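Local coordinates for phosphoglycerol transferase GacH (Streptococcus pyogenes MGAS5005, PDB 6DGM), which probably transfers glycerol phosphate onto the rhamnose polysaccharide of the streptococcal cell wall, this chain being the metal-binding, probably catalytic, part of a longer membrane protein, at residues Q81-G86 against E93-T98; T89-F94 against L100-F105; S107-S110 against S114-F117; S311-A316 against E335-A340. All blocks are in the same frame, centred on the assembly; numbering follows the deposited sequence.

Contact 1: Q81-G86 against E93-T98; sequences QSDSYG and EFQTLT
D83 and Q95 reach for each other from opposite directions, and their two polar ends make the whole contact. The direct link is a hydrogen bond from Q95 NE2 to D83 OD2, 2.8 Å long and nearly straight at 169°. The acceptor lies in the plane of the Q95 amide. On the aspartate side the N-H comes in on the anti side of OD2, well out of the carboxylate plane, and the two flat groups are turned 36° apart. Q95 gets there by running out from the helix as an extended chain beyond CG (chi2 177°).

A second link passes through water, which donates to D83 OD1 and to Q95 OE1, each at 2.8 Å. The amide is thus tied on both of its polar atoms: NE2 also gives a proton to N91 O one turn back in the helix, and OE1 also accepts from F102 N. Together these bonds fix the rotation of the amide.

Within the helix, hydroxyls fold back onto carbonyls: T96 OG1 donates to E93 O at 2.8 Å, and T98 OG1 to F94 O at 3.0 Å from above the carbonyl plane. The M92 side chain packs against S82, D83 and S84, its CE methyl nearest the two serine hydroxyls.

Beyond the aspartate, S84 OG bonds to G87 O, a residue of the sn-glycerol-1-phosphate pocket. The loop leaving strand 77-81 is thus held to helix 89-98, whose first residue, T89, binds manganese: the strand-loop-helix unit that carries a metal ligand in the alkaline phosphatase-like fold of sulfatases and lipoteichoic acid synthases.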
loop_
_atom_site.group_PDB
_atom_site.type_symbol
_atom_site.label_atom_id
_atom_site.label_comp_id
_atom_site.label_asym_id
_atom_site.label_seq_id
_atom_site.Cartn_x
_atom_site.Cartn_y
_atom_site.Cartn_z
ATOM N N GLN A 81 -7.954 -2.080 5.302
ATOM C CA GLN A 81 -9.128 -2.544 4.580
ATOM C C GLN A 81 -8.770 -2.687 3.100
ATOM O O GLN A 81 -8.271 -1.740 2.475
ATOM C CB GLN A 81 -10.298 -1.587 4.744
ATOM C CG GLN A 81 -11.540 -2.126 4.093
ATOM C CD GLN A 81 -12.772 -1.373 4.478
ATOM O OE1 GLN A 81 -13.245 -1.473 5.606
ATOM N NE2 GLN A 81 -13.299 -0.594 3.541
ATOM N N SER A 82 -9.006 -3.864 2.547
ATOM C CA SER A 82 -8.784 -4.116 1.134
ATOM C C SER A 82 -10.109 -4.003 0.395
ATOM O O SER A 82 -11.175 -4.285 0.946
ATOM C CB SER A 82 -8.229 -5.530 0.933
ATOM O OG SER A 82 -8.059 -5.836 -0.436
ATOM N N ASP A 83 -10.028 -3.631 -0.879
ATOM C CA ASP A 83 -11.205 -3.509 -1.716
ATOM C C ASP A 83 -11.629 -4.809 -2.376
ATOM O O ASP A 83 -12.711 -4.831 -2.978
ATOM C CB ASP A 83 -10.958 -2.462 -2.804
ATOM C CG ASP A 83 -10.748 -1.095 -2.220
ATOM O OD1 ASP A 83 -11.742 -0.510 -1.752
ATOM O OD2 ASP A 83 -9.590 -0.633 -2.161
ATOM N N SER A 84 -10.838 -5.878 -2.266
ATOM C CA SER A 84 -11.167 -7.109 -2.976
ATOM C C SER A 84 -10.612 -8.299 -2.217
ATOM O O SER A 84 -9.956 -8.154 -1.185
ATOM C CB SER A 84 -10.711 -7.021 -4.432
ATOM O OG SER A 84 -9.384 -6.545 -4.507
ATOM N N TYR A 85 -10.949 -9.487 -2.718
ATOM C CA TYR A 85 -10.589 -10.761 -2.104
ATOM C C TYR A 85 -9.987 -11.653 -3.170
ATOM O O TYR A 85 -10.557 -11.791 -4.252
ATOM C CB TYR A 85 -11.833 -11.419 -1.501
ATOM C CG TYR A 85 -11.604 -12.811 -0.949
ATOM C CD1 TYR A 85 -10.931 -13.005 0.245
ATOM C CD2 TYR A 85 -12.100 -13.920 -1.611
ATOM C CE1 TYR A 85 -10.727 -14.286 0.756
ATOM C CE2 TYR A 85 -11.909 -15.195 -1.106
ATOM C CZ TYR A 85 -11.220 -15.362 0.075
ATOM O OH TYR A 85 -11.035 -16.634 0.577
ATOM N N GLY A 86 -8.816 -12.226 -2.871
ATOM C CA GLY A 86 -8.156 -13.145 -3.777
ATOM C C GLY A 86 -7.601 -12.521 -5.028
ATOM O O GLY A 86 -7.255 -13.232 -5.968
ATOM N N GLU A 93 -2.333 -1.028 -5.086
ATOM C CA GLU A 93 -1.096 -0.358 -5.460
ATOM C C GLU A 93 -1.349 1.080 -5.904
ATOM O O GLU A 93 -0.700 2.016 -5.416
ATOM C CB GLU A 93 -0.470 -1.166 -6.591
ATOM C CG GLU A 93 0.957 -0.794 -6.974
ATOM C CD GLU A 93 1.365 -1.552 -8.219
ATOM O OE1 GLU A 93 0.896 -2.697 -8.380
ATOM O OE2 GLU A 93 2.106 -0.992 -9.057
ATOM N N PHE A 94 -2.295 1.275 -6.828
ATOM C CA PHE A 94 -2.656 2.614 -7.291
ATOM C C PHE A 94 -3.021 3.523 -6.125
ATOM O O PHE A 94 -2.617 4.692 -6.071
ATOM C CB PHE A 94 -3.857 2.504 -8.247
ATOM C CG PHE A 94 -4.475 3.826 -8.633
ATOM C CD1 PHE A 94 -5.422 4.443 -7.814
ATOM C CD2 PHE A 94 -4.144 4.436 -9.829
ATOM C CE1 PHE A 94 -6.023 5.655 -8.174
ATOM C CE2 PHE A 94 -4.746 5.650 -10.207
ATOM C CZ PHE A 94 -5.668 6.268 -9.368
ATOM N N GLN A 95 -3.798 3.003 -5.185
ATOM C CA GLN A 95 -4.245 3.812 -4.058
ATOM C C GLN A 95 -3.082 4.200 -3.153
ATOM O O GLN A 95 -3.038 5.332 -2.636
ATOM C CB GLN A 95 -5.315 3.048 -3.283
ATOM C CG GLN A 95 -6.599 2.853 -4.069
ATOM C CD GLN A 95 -7.595 2.057 -3.319
ATOM O OE1 GLN A 95 -8.343 2.600 -2.516
ATOM N NE2 GLN A 95 -7.606 0.745 -3.543
ATOM N N THR A 96 -2.106 3.302 -2.962
ATOM C CA THR A 96 -0.957 3.707 -2.150
ATOM C C THR A 96 -0.201 4.856 -2.809
ATOM O O THR A 96 0.254 5.788 -2.129
ATOM C CB THR A 96 -0.001 2.539 -1.873
ATOM O OG1 THR A 96 0.743 2.188 -3.052
ATOM C CG2 THR A 96 -0.743 1.326 -1.328
ATOM N N LEU A 97 -0.048 4.814 -4.122
ATOM C CA LEU A 97 0.781 5.812 -4.779
ATOM C C LEU A 97 0.078 7.161 -4.892
ATOM O O LEU A 97 0.704 8.200 -4.644
ATOM C CB LEU A 97 1.178 5.331 -6.166
ATOM C CG LEU A 97 2.079 4.099 -6.242
ATOM C CD1 LEU A 97 2.305 3.753 -7.688
ATOM C CD2 LEU A 97 3.403 4.338 -5.516
ATOM N N THR A 98 -1.197 7.167 -5.276
ATOM C CA THR A 98 -1.921 8.411 -5.502
ATOM C C THR A 98 -2.639 8.927 -4.264
ATOM O O THR A 98 -2.889 10.139 -4.159
ATOM C CB THR A 98 -2.992 8.228 -6.591
ATOM O OG1 THR A 98 -3.992 7.302 -6.148
ATOM C CG2 THR A 98 -2.376 7.740 -7.903
HETATM O O HOH W 1 -10.887 2.155 -1.509
#

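Contact 2: T89-F94 against L100-F105; sequences TANMEF and LPFYNF. With MN (manganese (II) ion), chain C; 1GP (sn-glycerol-1-phosphate), chain D.
N91 meets F102 through its amide, ND2 lying 3.6 Å from F102 CE2, with the amide and ring planes 53° apart. One turn on lies the F94 ring. Its CE1 touches F105 CE2 at 4.1 Å, the two side chains crossing at about a right angle, and L100 O sits at the edge of the F94 ring, 4.0 Å from the same CE1. L100 CB joins them there. The F94 torsion (chi1 171°) sets CG beside the carbonyl carbon, and from there CE1 reaches L100 and F105.

The helix carrying N91 and F94 begins at the active site of this alkaline phosphatase-like fold. T89 OG1 binds manganese at 2.1 Å, alongside O2P of the sn-glycerol-1-phosphate at 2.3 Å from the metal; E47, D270 and H271 also bind the ion. T89 N donates a long 3.3 Å hydrogen bond to O3P of the ligand.

Farther out, N91 is held at the start of helix 112-115: OD1 accepts from L112 N, and ND2 donates to S110 O in the loop just before it. F102 and F105 are placed by a 3-10 turn, in which F105 N bonds to F102 O. P101 O takes a hydrogen bond from Q362 NE2.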
loop_
_atom_site.group_PDB
_atom_site.type_symbol
_atom_site.label_atom_id
_atom_site.label_comp_id
_atom_site.label_asym_id
_atom_site.label_seq_id
_atom_site.Cartn_x
_atom_site.Cartn_y
_atom_site.Cartn_z
ATOM N N THR A 89 -4.540 -6.696 -6.673
ATOM C CA THR A 89 -3.257 -6.109 -6.328
ATOM C C THR A 89 -3.065 -4.697 -6.847
ATOM O O THR A 89 -2.786 -3.763 -6.075
ATOM C CB THR A 89 -2.200 -7.046 -6.941
ATOM O OG1 THR A 89 -2.580 -8.396 -6.661
ATOM C CG2 THR A 89 -0.816 -6.748 -6.410
ATOM N N ALA A 90 -3.181 -4.528 -8.161
ATOM C CA ALA A 90 -2.858 -3.246 -8.772
ATOM C C ALA A 90 -3.787 -2.125 -8.322
ATOM O O ALA A 90 -3.388 -0.948 -8.367
ATOM C CB ALA A 90 -2.883 -3.406 -10.294
ATOM N N ASN A 91 -5.005 -2.458 -7.865
ATOM C CA ASN A 91 -5.906 -1.418 -7.378
ATOM C C ASN A 91 -5.458 -0.910 -6.019
ATOM O O ASN A 91 -5.521 0.295 -5.757
ATOM C CB ASN A 91 -7.336 -1.933 -7.334
ATOM C CG ASN A 91 -7.897 -2.155 -8.710
ATOM O OD1 ASN A 91 -7.512 -1.468 -9.654
ATOM N ND2 ASN A 91 -8.786 -3.127 -8.845
ATOM N N MET A 92 -4.998 -1.799 -5.139
ATOM C CA MET A 92 -4.418 -1.331 -3.880
ATOM C C MET A 92 -3.142 -0.544 -4.147
ATOM O O MET A 92 -2.908 0.520 -3.554
ATOM C CB MET A 92 -4.170 -2.511 -2.942
ATOM C CG MET A 92 -5.340 -2.778 -1.971
ATOM S SD MET A 92 -6.950 -3.038 -2.726
ATOM C CE MET A 92 -6.726 -4.655 -3.463
ATOM N N GLU A 93 -2.333 -1.028 -5.086
ATOM C CA GLU A 93 -1.096 -0.358 -5.460
ATOM C C GLU A 93 -1.349 1.080 -5.904
ATOM O O GLU A 93 -0.700 2.016 -5.416
ATOM C CB GLU A 93 -0.470 -1.166 -6.591
ATOM C CG GLU A 93 0.957 -0.794 -6.974
ATOM C CD GLU A 93 1.365 -1.552 -8.219
ATOM O OE1 GLU A 93 0.896 -2.697 -8.380
ATOM O OE2 GLU A 93 2.106 -0.992 -9.057
ATOM N N PHE A 94 -2.295 1.275 -6.828
ATOM C CA PHE A 94 -2.656 2.614 -7.291
ATOM C C PHE A 94 -3.021 3.523 -6.125
ATOM O O PHE A 94 -2.617 4.692 -6.071
ATOM C CB PHE A 94 -3.857 2.504 -8.247
ATOM C CG PHE A 94 -4.475 3.826 -8.633
ATOM C CD1 PHE A 94 -5.422 4.443 -7.814
ATOM C CD2 PHE A 94 -4.144 4.436 -9.829
ATOM C CE1 PHE A 94 -6.023 5.655 -8.174
ATOM C CE2 PHE A 94 -4.746 5.650 -10.207
ATOM C CZ PHE A 94 -5.668 6.268 -9.368
ATOM N N LEU A 100 -5.719 8.312 -3.795
ATOM C CA LEU A 100 -7.112 8.500 -4.184
ATOM C C LEU A 100 -7.881 7.201 -3.936
ATOM O O LEU A 100 -7.526 6.165 -4.523
ATOM C CB LEU A 100 -7.187 8.873 -5.657
ATOM C CG LEU A 100 -6.493 10.192 -6.034
ATOM C CD1 LEU A 100 -6.495 10.409 -7.531
ATOM C CD2 LEU A 100 -7.139 11.387 -5.313
ATOM N N PRO A 101 -8.900 7.195 -3.078
ATOM C CA PRO A 101 -9.543 5.915 -2.739
ATOM C C PRO A 101 -10.414 5.353 -3.850
ATOM O O PRO A 101 -11.221 6.049 -4.480
ATOM C CB PRO A 101 -10.377 6.233 -1.492
ATOM C CG PRO A 101 -10.596 7.718 -1.557
ATOM C CD PRO A 101 -9.404 8.305 -2.245
ATOM N N PHE A 102 -10.285 4.041 -4.034
ATOM C CA PHE A 102 -11.133 3.308 -4.970
ATOM C C PHE A 102 -12.602 3.476 -4.627
ATOM O O PHE A 102 -13.448 3.534 -5.524
ATOM C CB PHE A 102 -10.728 1.831 -4.894
ATOM C CG PHE A 102 -11.157 0.986 -6.066
ATOM C CD1 PHE A 102 -11.804 1.515 -7.166
ATOM C CD2 PHE A 102 -10.859 -0.363 -6.062
ATOM C CE1 PHE A 102 -12.158 0.707 -8.236
ATOM C CE2 PHE A 102 -11.213 -1.171 -7.126
ATOM C CZ PHE A 102 -11.859 -0.638 -8.209
ATOM N N TYR A 103 -12.929 3.570 -3.339
ATOM C CA TYR A 103 -14.324 3.637 -2.935
ATOM C C TYR A 103 -15.026 4.905 -3.408
ATOM O O TYR A 103 -16.260 4.948 -3.344
ATOM C CB TYR A 103 -14.482 3.453 -1.419
ATOM C CG TYR A 103 -13.802 4.447 -0.524
ATOM C CD1 TYR A 103 -14.217 5.779 -0.478
ATOM C CD2 TYR A 103 -12.775 4.056 0.333
ATOM C CE1 TYR A 103 -13.602 6.690 0.341
ATOM C CE2 TYR A 103 -12.166 4.956 1.163
ATOM C CZ TYR A 103 -12.582 6.284 1.169
ATOM O OH TYR A 103 -11.973 7.209 1.990
ATOM N N ASN A 104 -14.285 5.909 -3.879
ATOM C CA ASN A 104 -14.893 7.116 -4.429
ATOM C C ASN A 104 -15.055 7.072 -5.940
ATOM O O ASN A 104 -15.727 7.944 -6.500
ATOM C CB ASN A 104 -14.104 8.361 -4.042
ATOM C CG ASN A 104 -14.378 8.791 -2.624
ATOM O OD1 ASN A 104 -15.405 8.415 -2.035
ATOM N ND2 ASN A 104 -13.481 9.615 -2.070
ATOM N N PHE A 105 -14.498 6.065 -6.603
ATOM C CA PHE A 105 -14.721 5.922 -8.030
ATOM C C PHE A 105 -15.993 5.119 -8.277
ATOM O O PHE A 105 -16.567 4.519 -7.369
ATOM C CB PHE A 105 -13.524 5.232 -8.686
ATOM C CG PHE A 105 -12.297 6.097 -8.783
ATOM C CD1 PHE A 105 -12.277 7.224 -9.601
ATOM C CD2 PHE A 105 -11.174 5.798 -8.051
ATOM C CE1 PHE A 105 -11.144 8.009 -9.688
ATOM C CE2 PHE A 105 -10.039 6.577 -8.139
ATOM C CZ PHE A 105 -10.014 7.675 -8.945
HETATM MN MN MN C . -2.586 -9.697 -5.074
HETATM C C3 1GP D . 0.818 -10.293 -11.034
HETATM O O3 1GP D . 0.465 -8.513 -9.404
HETATM C C2 1GP D . -0.191 -9.456 -10.276
HETATM O O2 1GP D . 1.546 -9.539 -12.001
HETATM C C1 1GP D . -1.130 -10.340 -9.470
HETATM O O1P 1GP D . -2.256 -9.586 -9.011
HETATM O O2P 1GP D . -3.246 -10.855 -6.894
HETATM O O3P 1GP D . -4.674 -9.390 -8.548
HETATM O O4P 1GP D . -3.728 -11.637 -9.276
HETATM P P 1GP D . -3.510 -10.389 -8.367
#

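Contact 3: S107-S110 against S114-F117; sequences SSVS and SEVF
E115 turns its carboxylate back onto S110, the backbone N of S110 donating to E115 OE2 at 2.9 Å. The bond is bent (145°), and the N-H comes from above the carboxylate plane, 37° out of it. V111 N donates to the same OE2, so two successive amides grip one oxygen. E115 is stretched out past CG (chi2 174°), which lets the carboxylate reach the amides ahead of the helix.

A water supplements this link, donating to S108 O at 2.8 Å and, weakly, to E115 OE1 at 3.3 Å.

In the fold, this is the end of the long loop between helices 89-98 and 112-115, where the backbone turns into the short second helix, and the side chain of that helix's last residue binds the amides just ahead of its first turn.

The remaining touches are van der Waals. E115 OE1 lies 3.3 Å from V109 CA, and OE2 is equally near S110 CB, so the carboxylate rests closely along the backbone it bonds. The V109 and E115 side chains run alongside each other, pointing opposite ways. On the buried side V109 CG1 meets V116 CG2 at 4.3 Å. V109 also packs on F102 and V116 on F105.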
loop_
_atom_site.group_PDB
_atom_site.type_symbol
_atom_site.label_atom_id
_atom_site.label_comp_id
_atom_site.label_asym_id
_atom_site.label_seq_id
_atom_site.Cartn_x
_atom_site.Cartn_y
_atom_site.Cartn_z
ATOM N N SER A 107 -18.533 2.218 -9.336
ATOM C CA SER A 107 -18.480 0.769 -9.230
ATOM C C SER A 107 -18.209 0.099 -10.574
ATOM O O SER A 107 -17.785 -1.060 -10.597
ATOM C CB SER A 107 -19.785 0.224 -8.647
ATOM O OG SER A 107 -19.933 0.659 -7.309
ATOM N N SER A 108 -18.436 0.810 -11.682
ATOM C CA SER A 108 -18.109 0.269 -12.996
ATOM C C SER A 108 -16.614 0.062 -13.211
ATOM O O SER A 108 -16.235 -0.692 -14.112
ATOM C CB SER A 108 -18.636 1.196 -14.089
ATOM O OG SER A 108 -18.092 2.507 -13.981
ATOM N N VAL A 109 -15.757 0.717 -12.438
ATOM C CA VAL A 109 -14.317 0.638 -12.664
ATOM C C VAL A 109 -13.782 -0.675 -12.123
ATOM O O VAL A 109 -13.961 -0.998 -10.943
ATOM C CB VAL A 109 -13.596 1.827 -12.009
ATOM C CG1 VAL A 109 -12.082 1.601 -12.080
ATOM C CG2 VAL A 109 -13.988 3.118 -12.667
ATOM N N SER A 110 -13.096 -1.433 -12.978
ATOM C CA SER A 110 -12.497 -2.693 -12.569
ATOM C C SER A 110 -11.024 -2.556 -12.190
ATOM O O SER A 110 -10.612 -3.032 -11.121
ATOM C CB SER A 110 -12.644 -3.722 -13.692
ATOM O OG SER A 110 -12.085 -4.955 -13.284
ATOM N N SER A 114 -5.804 0.727 -15.650
ATOM C CA SER A 114 -6.266 0.680 -17.028
ATOM C C SER A 114 -7.338 1.708 -17.338
ATOM O O SER A 114 -7.386 2.210 -18.461
ATOM C CB SER A 114 -6.860 -0.695 -17.347
ATOM O OG SER A 114 -5.883 -1.715 -17.250
ATOM N N GLU A 115 -8.198 2.034 -16.368
ATOM C CA GLU A 115 -9.381 2.841 -16.623
ATOM C C GLU A 115 -9.320 4.256 -16.065
ATOM O O GLU A 115 -10.101 5.106 -16.509
ATOM C CB GLU A 115 -10.612 2.168 -16.013
ATOM C CG GLU A 115 -10.875 0.796 -16.602
ATOM C CD GLU A 115 -11.991 0.063 -15.917
ATOM O OE1 GLU A 115 -13.089 0.640 -15.777
ATOM O OE2 GLU A 115 -11.785 -1.108 -15.521
ATOM N N VAL A 116 -8.483 4.506 -15.064
ATOM C CA VAL A 116 -8.410 5.821 -14.429
ATOM C C VAL A 116 -7.031 6.459 -14.636
ATOM O O VAL A 116 -6.941 7.601 -15.101
ATOM C CB VAL A 116 -8.777 5.759 -12.935
ATOM C CG1 VAL A 116 -8.518 7.127 -12.255
ATOM C CG2 VAL A 116 -10.223 5.369 -12.751
ATOM N N PHE A 117 -5.970 5.722 -14.322
ATOM C CA PHE A 117 -4.634 6.305 -14.484
ATOM C C PHE A 117 -4.433 6.936 -15.858
ATOM O O PHE A 117 -3.948 8.076 -15.919
ATOM C CB PHE A 117 -3.520 5.296 -14.175
ATOM C CG PHE A 117 -2.143 5.909 -14.237
ATOM C CD1 PHE A 117 -1.460 5.986 -15.435
ATOM C CD2 PHE A 117 -1.572 6.444 -13.101
ATOM C CE1 PHE A 117 -0.209 6.573 -15.499
ATOM C CE2 PHE A 117 -0.309 7.042 -13.157
ATOM C CZ PHE A 117 0.358 7.104 -14.362
HETATM O O HOH W 2 -15.856 -0.803 -16.888
#

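Contact 4: S311-A316 against E335-A340; sequences SSDFTA and EVLNKA
A pair of successive helices, 314-321 and 328-339, meets here: residues D313 to A316, around the beginning of the first, pack on the last turns of the second. L337 is the main bridge. Its two methyls divide the work: CD1 lies 3.9 Å from D313 CB, and CD2 packs 4.2 Å from A316 CB and 4.0 Å from A316 C. The CB of L337 points toward 311-316, and chi1 164° sets the branch so that one methyl meets D313 and the other A316.

The carboxylate of D313 adds a second touch. OD1 rests 3.8 Å from L337 CA and, at the same distance, against V336 CG1, the D313 and V336 side chains crossing at about a right angle. Its other oxygen, OD2, is hydrogen-bonded to N310 N and to S341 OG, which holds the aspartate between the strand end and the residue after A340. In helix 328-339, K339 NZ forms a salt bridge with E335 OE1 at 3.2 Å, using the syn lone pair of that oxygen.

F314 points away from this interface and meets Y268 and Y293 of the main sheet, T96 of helix 89-98 also touches it, and V336 packs on I354 of helix 349-365.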
loop_
_atom_site.group_PDB
_atom_site.type_symbol
_atom_site.label_atom_id
_atom_site.label_comp_id
_atom_site.label_asym_id
_atom_site.label_seq_id
_atom_site.Cartn_x
_atom_site.Cartn_y
_atom_site.Cartn_z
ATOM N N SER A 311 -5.827 1.476 2.048
ATOM C CA SER A 311 -4.582 1.549 1.283
ATOM C C SER A 311 -4.278 2.981 0.838
ATOM O O SER A 311 -3.110 3.380 0.756
ATOM C CB SER A 311 -4.644 0.622 0.064
ATOM O OG SER A 311 -5.696 0.946 -0.850
ATOM N N SER A 312 -5.318 3.764 0.545
ATOM C CA SER A 312 -5.146 5.134 0.093
ATOM C C SER A 312 -4.607 6.052 1.180
ATOM O O SER A 312 -4.167 7.160 0.865
ATOM C CB SER A 312 -6.487 5.668 -0.424
ATOM O OG SER A 312 -7.478 5.530 0.573
ATOM N N ASP A 313 -4.636 5.622 2.443
ATOM C CA ASP A 313 -4.194 6.420 3.568
ATOM C C ASP A 313 -2.699 6.303 3.849
ATOM O O ASP A 313 -2.200 7.011 4.721
ATOM C CB ASP A 313 -4.915 5.969 4.851
ATOM C CG ASP A 313 -6.391 6.304 4.872
ATOM O OD1 ASP A 313 -6.784 7.388 4.382
ATOM O OD2 ASP A 313 -7.160 5.459 5.394
ATOM N N PHE A 314 -1.980 5.400 3.162
ATOM C CA PHE A 314 -0.618 5.102 3.584
ATOM C C PHE A 314 0.288 6.323 3.494
ATOM O O PHE A 314 1.120 6.537 4.379
ATOM C CB PHE A 314 -0.022 3.956 2.777
ATOM C CG PHE A 314 -0.524 2.585 3.183
ATOM C CD1 PHE A 314 -0.927 2.299 4.478
ATOM C CD2 PHE A 314 -0.582 1.580 2.253
ATOM C CE1 PHE A 314 -1.386 1.020 4.812
ATOM C CE2 PHE A 314 -1.036 0.312 2.580
ATOM C CZ PHE A 314 -1.423 0.029 3.850
ATOM N N THR A 315 0.161 7.131 2.436
ATOM C CA THR A 315 1.075 8.262 2.287
ATOM C C THR A 315 0.883 9.283 3.405
ATOM O O THR A 315 1.854 9.758 3.991
ATOM C CB THR A 315 0.941 8.917 0.915
ATOM O OG1 THR A 315 1.185 7.939 -0.088
ATOM C CG2 THR A 315 1.985 10.050 0.740
ATOM N N ALA A 316 -0.356 9.629 3.727
ATOM C CA ALA A 316 -0.566 10.530 4.854
ATOM C C ALA A 316 -0.005 9.933 6.137
ATOM O O ALA A 316 0.597 10.638 6.959
ATOM C CB ALA A 316 -2.045 10.847 5.012
ATOM N N GLU A 335 -6.337 14.769 7.143
ATOM C CA GLU A 335 -7.696 14.865 7.677
ATOM C C GLU A 335 -8.511 13.619 7.341
ATOM O O GLU A 335 -9.268 13.117 8.180
ATOM C CB GLU A 335 -8.380 16.116 7.131
ATOM C CG GLU A 335 -7.849 17.391 7.744
ATOM C CD GLU A 335 -8.365 17.598 9.158
ATOM O OE1 GLU A 335 -9.530 18.023 9.313
ATOM O OE2 GLU A 335 -7.608 17.320 10.109
ATOM N N VAL A 336 -8.372 13.099 6.118
ATOM C CA VAL A 336 -9.044 11.847 5.765
ATOM C C VAL A 336 -8.564 10.715 6.662
ATOM O O VAL A 336 -9.368 9.992 7.263
ATOM C CB VAL A 336 -8.851 11.517 4.274
ATOM C CG1 VAL A 336 -9.430 10.140 3.939
ATOM C CG2 VAL A 336 -9.482 12.615 3.402
ATOM N N LEU A 337 -7.243 10.542 6.758
ATOM C CA LEU A 337 -6.676 9.477 7.586
ATOM C C LEU A 337 -7.257 9.516 8.993
ATOM O O LEU A 337 -7.688 8.490 9.530
ATOM C CB LEU A 337 -5.151 9.628 7.642
ATOM C CG LEU A 337 -4.381 8.880 8.737
ATOM C CD1 LEU A 337 -4.384 7.369 8.471
ATOM C CD2 LEU A 337 -2.937 9.407 8.814
ATOM N N ASN A 338 -7.307 10.699 9.595
ATOM C CA ASN A 338 -7.672 10.801 10.997
ATOM C C ASN A 338 -9.171 10.865 11.235
ATOM O O ASN A 338 -9.638 10.396 12.279
ATOM C CB ASN A 338 -7.011 12.038 11.620
ATOM C CG ASN A 338 -5.521 11.844 11.840
ATOM O OD1 ASN A 338 -5.073 10.743 12.163
ATOM N ND2 ASN A 338 -4.744 12.917 11.674
ATOM N N LYS A 339 -9.938 11.455 10.318
ATOM C CA LYS A 339 -11.326 11.764 10.620
ATOM C C LYS A 339 -12.351 11.261 9.616
ATOM O O LYS A 339 -13.553 11.399 9.884
ATOM C CB LYS A 339 -11.520 13.280 10.767
ATOM C CG LYS A 339 -10.571 13.945 11.754
ATOM C CD LYS A 339 -10.755 15.451 11.745
ATOM C CE LYS A 339 -9.659 16.149 12.529
ATOM N NZ LYS A 339 -9.817 17.631 12.481
ATOM N N ALA A 340 -11.944 10.712 8.471
ATOM C CA ALA A 340 -12.941 10.433 7.447
ATOM C C ALA A 340 -12.649 9.172 6.653
ATOM O O ALA A 340 -13.116 9.045 5.515
ATOM C CB ALA A 340 -13.106 11.650 6.511
#

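Going along the chain, contact 1 closes the loop between strand 77-81 and helix 89-98. Contact 2 opens on the helix where contact 1 ends, sharing E93 and F94, so these two overlap along the chain; it folds the following turn back along that helix. Contacts 3 and 4 follow in series. Contact 3 closes the next loop, at helix 112-115, and packs against contact 2, with the hydrogen bond from N91 ND2 to S110 O tying the two together. Contact 4 draws two later helices together, and lies about 12 Å from contact 3 at the nearest atoms. Helix 89-98 carries contacts 1 and 2 and touches contact 3 through F94 and N91, and contact 4 through Q95 and T96.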